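Local coordinates for protein sulfite reductase [ferredoxin] (Mycobacterium tuberculosis, PDB 1ZJ8) that probably reduces sulfite to sulfide with electrons from ferredoxin, using siroheme and a [4Fe-4S] cluster, to supply sulfur for amino acids and cofactors, at residues 266-271 against 309-314; 274-279 against 323-328. All blocks are in the same frame, centred on the assembly; numbering follows the deposited sequence.

Overall arrangement
Both contacts belong to one siroheme reductase 4Fe-4S domain and concern the excursion of the chain from strand 266-272, through helices, back to the edge strand 328-329 of the same mixed sheet. Interaction 1 is partly buried and apolar: the start of helix 311-323 lies on strand 266-272. Interaction 2 sits at the surface, where the start of helix 277-291 faces the loop that follows helix 311-323, and there charge pairing replaces hydrocarbon packing. Their centres are about 14 Å apart. The two meet where Trp271 N probably hydrogen-bonds Ile328 O at 2.9 Å, with Ala270 packed beside Leu327 next to it.

Interaction 1: 266-271 against 309-314; sequences QRVGAW and WGIAKF
Arg267 meets Ile311 through its carbonyl O, while its guanidinium is held elsewhere, by a salt bridge from NE to Asp251 OD2 and a hydrogen bond from NH2 to Gly330 O. The setting is a helix packed on a sheet: the first turn of helix 311-323 lies on strand 266-272 of the domain's mixed six-stranded sheet. Ile311 contributes the largest share. Its CD1 reaches Gln266 O at 3.7 Å, and its CG2 lies 3.8 Å from Arg267 O; these are van der Waals contacts of a branched side chain against backbone carbonyl oxygens of the strand. CG2 stands anti to the backbone N (CG1 at chi1 -83°), bringing CD1, like CG2, to 3.8 Å from Arg267 O. Val268, whose beta-branched shape suits a strand, crosses Ile311 at about a right angle with its CG2 4.0 Å from CD1. Gly310 occupies the N-cap position and has a positive phi that glycine readily adopts; its O accepts the first-turn bond from Phe314 N at 3.2 Å. Phe314, also packed on Val254 and on Val284 and Val287 of helix 277-291, presents its ring edge to the strand, CE2 lying 4.5 Å from Val268 CG2.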
loop_
_atom_site.group_PDB
_atom_site.type_symbol
_atom_site.label_atom_id
_atom_site.label_comp_id
_atom_site.label_asym_id
_atom_site.label_seq_id
_atom_site.Cartn_x
_atom_site.Cartn_y
_atom_site.Cartn_z
ATOM N N GLN A 266 4.683 -15.669 -6.983
ATOM C CA GLN A 266 5.037 -17.090 -6.873
ATOM C C GLN A 266 6.518 -17.279 -6.520
ATOM O O GLN A 266 7.370 -16.518 -6.959
ATOM C CB GLN A 266 4.744 -17.787 -8.194
ATOM C CG GLN A 266 3.481 -17.279 -8.894
ATOM C CD GLN A 266 3.433 -17.708 -10.336
ATOM O OE1 GLN A 266 3.321 -18.910 -10.643
ATOM N NE2 GLN A 266 3.551 -16.727 -11.242
ATOM N N ARG A 267 6.797 -18.319 -5.743
ATOM C CA ARG A 267 8.141 -18.638 -5.311
ATOM C C ARG A 267 9.078 -18.965 -6.469
ATOM O O ARG A 267 8.816 -19.843 -7.277
ATOM C CB ARG A 267 8.110 -19.849 -4.381
ATOM C CG ARG A 267 7.309 -19.632 -3.123
ATOM C CD ARG A 267 7.749 -20.527 -1.988
ATOM N NE ARG A 267 9.211 -20.525 -1.837
ATOM C CZ ARG A 267 10.013 -21.567 -2.073
ATOM N NH1 ARG A 267 9.528 -22.723 -2.500
ATOM N NH2 ARG A 267 11.321 -21.450 -1.900
ATOM N N VAL A 268 10.209 -18.284 -6.505
ATOM C CA VAL A 268 11.258 -18.603 -7.454
ATOM C C VAL A 268 11.941 -19.930 -7.071
ATOM O O VAL A 268 12.585 -20.566 -7.909
ATOM C CB VAL A 268 12.276 -17.453 -7.515
ATOM C CG1 VAL A 268 13.434 -17.801 -8.449
ATOM C CG2 VAL A 268 11.570 -16.143 -7.948
ATOM N N GLY A 269 11.778 -20.334 -5.806
ATOM C CA GLY A 269 12.375 -21.559 -5.266
ATOM C C GLY A 269 13.764 -21.344 -4.686
ATOM O O GLY A 269 14.504 -22.317 -4.476
ATOM N N ALA A 270 14.085 -20.080 -4.378
ATOM C CA ALA A 270 15.445 -19.652 -4.069
ATOM C C ALA A 270 15.578 -19.148 -2.639
ATOM O O ALA A 270 14.643 -18.546 -2.090
ATOM C CB ALA A 270 15.881 -18.552 -5.039
ATOM N N TRP A 271 16.762 -19.389 -2.062
ATOM C CA TRP A 271 17.181 -18.830 -0.761
ATOM C C TRP A 271 18.317 -17.837 -1.018
ATOM O O TRP A 271 19.243 -18.128 -1.758
ATOM C CB TRP A 271 17.642 -19.953 0.187
ATOM C CG TRP A 271 18.058 -19.528 1.598
ATOM C CD1 TRP A 271 17.232 -19.371 2.694
ATOM C CD2 TRP A 271 19.392 -19.246 2.062
ATOM N NE1 TRP A 271 17.975 -19.002 3.799
ATOM C CE2 TRP A 271 19.297 -18.921 3.446
ATOM C CE3 TRP A 271 20.656 -19.233 1.447
ATOM C CZ2 TRP A 271 20.421 -18.587 4.224
ATOM C CZ3 TRP A 271 21.780 -18.907 2.228
ATOM C CH2 TRP A 271 21.648 -18.579 3.597
ATOM N N TRP A 309 5.934 -16.169 -19.378
ATOM C CA TRP A 309 7.171 -16.968 -19.246
ATOM C C TRP A 309 7.062 -18.223 -18.386
ATOM O O TRP A 309 7.528 -19.301 -18.774
ATOM C CB TRP A 309 8.270 -16.119 -18.621
ATOM C CG TRP A 309 8.901 -15.145 -19.552
ATOM C CD1 TRP A 309 8.448 -14.764 -20.783
ATOM C CD2 TRP A 309 10.100 -14.398 -19.313
ATOM N NE1 TRP A 309 9.304 -13.838 -21.333
ATOM C CE2 TRP A 309 10.321 -13.590 -20.448
ATOM C CE3 TRP A 309 11.010 -14.336 -18.249
ATOM C CZ2 TRP A 309 11.413 -12.721 -20.546
ATOM C CZ3 TRP A 309 12.092 -13.464 -18.344
ATOM C CH2 TRP A 309 12.292 -12.679 -19.487
ATOM N N GLY A 310 6.481 -18.063 -17.200
ATOM C CA GLY A 310 6.579 -19.072 -16.144
ATOM C C GLY A 310 7.833 -18.833 -15.313
ATOM O O GLY A 310 8.803 -18.224 -15.789
ATOM N N ILE A 311 7.813 -19.311 -14.071
ATOM C CA ILE A 311 8.938 -19.146 -13.135
ATOM C C ILE A 311 10.266 -19.763 -13.622
ATOM O O ILE A 311 11.298 -19.107 -13.569
ATOM C CB ILE A 311 8.559 -19.690 -11.719
ATOM C CG1 ILE A 311 7.774 -18.633 -10.927
ATOM C CG2 ILE A 311 9.793 -20.128 -10.922
ATOM C CD1 ILE A 311 8.632 -17.529 -10.278
ATOM N N ALA A 312 10.239 -21.013 -14.078
ATOM C CA ALA A 312 11.445 -21.684 -14.606
ATOM C C ALA A 312 12.173 -20.816 -15.626
ATOM O O ALA A 312 13.366 -20.534 -15.475
ATOM C CB ALA A 312 11.092 -23.024 -15.235
ATOM N N LYS A 313 11.449 -20.379 -16.652
ATOM C CA LYS A 313 12.051 -19.541 -17.676
ATOM C C LYS A 313 12.640 -18.232 -17.080
ATOM O O LYS A 313 13.699 -17.753 -17.519
ATOM C CB LYS A 313 11.051 -19.240 -18.811
ATOM C CG LYS A 313 11.717 -18.456 -19.968
ATOM C CD LYS A 313 10.774 -18.000 -21.086
ATOM C CE LYS A 313 11.477 -16.993 -22.025
ATOM N NZ LYS A 313 10.593 -16.590 -23.163
ATOM N N PHE A 314 11.948 -17.659 -16.095
ATOM C CA PHE A 314 12.370 -16.391 -15.485
ATOM C C PHE A 314 13.643 -16.569 -14.645
ATOM O O PHE A 314 14.578 -15.786 -14.752
ATOM C CB PHE A 314 11.237 -15.807 -14.626
ATOM C CG PHE A 314 11.660 -14.643 -13.775
ATOM C CD1 PHE A 314 11.759 -13.362 -14.327
ATOM C CD2 PHE A 314 11.970 -14.830 -12.415
ATOM C CE1 PHE A 314 12.162 -12.284 -13.540
ATOM C CE2 PHE A 314 12.376 -13.775 -11.631
ATOM C CZ PHE A 314 12.478 -12.491 -12.189
#

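Interaction 2: 274-279 against 323-328; sequences LGEVPE and LKRPLI
Arg325 brings its guanidinium to two acids, Glu276 and Glu279, and NH2 is the atom nearest to both. Glu276 is the nearer partner: NH2 lies 3.3 Å from its OE1 in a salt bridge whose hydrogen bond is weak, with an N-H...O angle of only 125°. NH1 comes to within 3.7 Å of the same OE1. The carboxylate and guanidinium planes are turned 65° apart, so the groups do not form the flat, paired-bond arrangement of a bidentate salt bridge. Glu279 adds a second, long salt bridge, OE1 to NH2 at 3.7 Å, and its carboxylate plane is likewise turned well away from that of the guanidinium. These lengths and the bent angle suggest charge attraction more than a directed bond.

A leucine and an isoleucine methyl lie in loose van der Waals contact with oxygens of the acids. Leu323 CD2 lies 4.4 Å from Glu279 O, and Ile328 CD1 is at the same distance from Glu276 OE1.

The three charged residues form a salt-bridge network tying the start of helix 277-291 to the loop that leads from helix 311-323 into edge strand 328-329. Acidic residues suit that helix start, where the dipole would be expected to stabilise negative charge, and a long arginine suits the task of spanning from the loop. CG of Arg325 lies between the backbone N and the carbonyl carbon (chi1 79°), and from there the chain runs extended to NE, touching Val280.

Further out, Lys324, with positive phi, is the first residue to leave helical geometry before the loop. Leu323 packs on Ala283 of helix 277-291. Beyond Arg325, the loop is held by Glu319 OE2, which accepts a hydrogen bond from Leu327 N, while the Leu327 side chain is buried against Arg315 and Leu318.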
loop_
_atom_site.group_PDB
_atom_site.type_symbol
_atom_site.label_atom_id
_atom_site.label_comp_id
_atom_site.label_asym_id
_atom_site.label_seq_id
_atom_site.Cartn_x
_atom_site.Cartn_y
_atom_site.Cartn_z
ATOM N N LEU A 274 21.254 -12.594 3.532
ATOM C CA LEU A 274 20.979 -11.156 3.642
ATOM C C LEU A 274 21.932 -10.249 2.821
ATOM O O LEU A 274 21.494 -9.245 2.247
ATOM C CB LEU A 274 20.953 -10.739 5.120
ATOM C CG LEU A 274 20.550 -9.289 5.395
ATOM C CD1 LEU A 274 19.193 -8.919 4.775
ATOM C CD2 LEU A 274 20.525 -9.052 6.895
ATOM N N GLY A 275 23.219 -10.603 2.776
ATOM C CA GLY A 275 24.222 -9.825 2.041
ATOM C C GLY A 275 24.000 -9.700 0.534
ATOM O O GLY A 275 24.380 -8.714 -0.073
ATOM N N GLU A 276 23.366 -10.703 -0.065
ATOM C CA GLU A 276 23.166 -10.769 -1.511
ATOM C C GLU A 276 21.801 -10.191 -1.950
ATOM O O GLU A 276 21.510 -10.146 -3.155
ATOM C CB GLU A 276 23.295 -12.239 -1.984
ATOM C CG GLU A 276 24.745 -12.782 -2.221
ATOM C CD GLU A 276 24.863 -14.345 -2.247
ATOM O OE1 GLU A 276 23.879 -15.080 -2.541
ATOM O OE2 GLU A 276 25.975 -14.845 -1.953
ATOM N N VAL A 277 20.991 -9.716 -0.996
ATOM C CA VAL A 277 19.618 -9.280 -1.280
ATOM C C VAL A 277 19.564 -8.061 -2.200
ATOM O O VAL A 277 18.861 -8.100 -3.214
ATOM C CB VAL A 277 18.754 -9.079 0.029
ATOM C CG1 VAL A 277 17.370 -8.484 -0.279
ATOM C CG2 VAL A 277 18.582 -10.402 0.767
ATOM N N PRO A 278 20.282 -6.976 -1.862
ATOM C CA PRO A 278 20.334 -5.808 -2.762
ATOM C C PRO A 278 20.728 -6.151 -4.216
ATOM O O PRO A 278 20.174 -5.590 -5.184
ATOM C CB PRO A 278 21.399 -4.915 -2.100
ATOM C CG PRO A 278 21.360 -5.263 -0.660
ATOM C CD PRO A 278 21.033 -6.741 -0.614
ATOM N N GLU A 279 21.681 -7.073 -4.334
ATOM C CA GLU A 279 22.219 -7.550 -5.616
ATOM C C GLU A 279 21.120 -8.256 -6.454
ATOM O O GLU A 279 20.883 -7.974 -7.636
ATOM C CB GLU A 279 23.321 -8.566 -5.286
ATOM C CG GLU A 279 24.579 -8.500 -6.081
ATOM C CD GLU A 279 25.527 -9.661 -5.711
ATOM O OE1 GLU A 279 25.066 -10.833 -5.614
ATOM O OE2 GLU A 279 26.745 -9.400 -5.533
ATOM N N LEU A 323 22.731 -12.254 -13.151
ATOM C CA LEU A 323 23.584 -12.621 -12.007
ATOM C C LEU A 323 24.875 -13.308 -12.445
ATOM O O LEU A 323 25.875 -13.264 -11.722
ATOM C CB LEU A 323 22.856 -13.546 -11.020
ATOM C CG LEU A 323 21.696 -12.953 -10.212
ATOM C CD1 LEU A 323 20.974 -14.046 -9.433
ATOM C CD2 LEU A 323 22.161 -11.849 -9.268
ATOM N N LYS A 324 24.834 -13.954 -13.615
ATOM C CA LYS A 324 25.898 -14.847 -14.082
ATOM C C LYS A 324 26.212 -15.931 -13.049
ATOM O O LYS A 324 27.359 -16.349 -12.931
ATOM C CB LYS A 324 27.179 -14.083 -14.427
ATOM C CG LYS A 324 26.991 -12.775 -15.175
ATOM C CD LYS A 324 26.375 -12.959 -16.560
ATOM C CE LYS A 324 26.815 -11.834 -17.511
ATOM N NZ LYS A 324 26.700 -10.481 -16.909
ATOM N N ARG A 325 25.215 -16.391 -12.302
ATOM C CA ARG A 325 25.429 -17.489 -11.343
ATOM C C ARG A 325 24.112 -18.127 -10.890
ATOM O O ARG A 325 23.055 -17.495 -10.965
ATOM C CB ARG A 325 26.182 -16.990 -10.109
ATOM C CG ARG A 325 25.290 -16.268 -9.130
ATOM C CD ARG A 325 26.056 -15.406 -8.159
ATOM N NE ARG A 325 25.138 -14.592 -7.364
ATOM C CZ ARG A 325 24.384 -15.054 -6.366
ATOM N NH1 ARG A 325 24.417 -16.336 -6.009
ATOM N NH2 ARG A 325 23.590 -14.220 -5.714
ATOM N N PRO A 326 24.165 -19.375 -10.398
ATOM C CA PRO A 326 22.911 -19.947 -9.903
ATOM C C PRO A 326 22.500 -19.320 -8.564
ATOM O O PRO A 326 23.349 -18.748 -7.868
ATOM C CB PRO A 326 23.232 -21.448 -9.753
ATOM C CG PRO A 326 24.697 -21.544 -9.669
ATOM C CD PRO A 326 25.299 -20.310 -10.265
ATOM N N LEU A 327 21.200 -19.384 -8.257
ATOM C CA LEU A 327 20.699 -19.103 -6.921
ATOM C C LEU A 327 20.643 -20.419 -6.197
ATOM O O LEU A 327 20.437 -21.457 -6.824
ATOM C CB LEU A 327 19.304 -18.512 -6.973
ATOM C CG LEU A 327 19.206 -17.118 -7.576
ATOM C CD1 LEU A 327 17.750 -16.733 -7.815
ATOM C CD2 LEU A 327 19.884 -16.132 -6.644
ATOM N N ILE A 328 20.839 -20.372 -4.883
ATOM C CA ILE A 328 20.727 -21.551 -4.037
ATOM C C ILE A 328 19.239 -21.913 -3.907
ATOM O O ILE A 328 18.405 -21.026 -3.759
ATOM C CB ILE A 328 21.335 -21.299 -2.641
ATOM C CG1 ILE A 328 22.821 -20.921 -2.755
ATOM C CG2 ILE A 328 21.135 -22.506 -1.704
ATOM C CD1 ILE A 328 23.096 -19.432 -2.416
#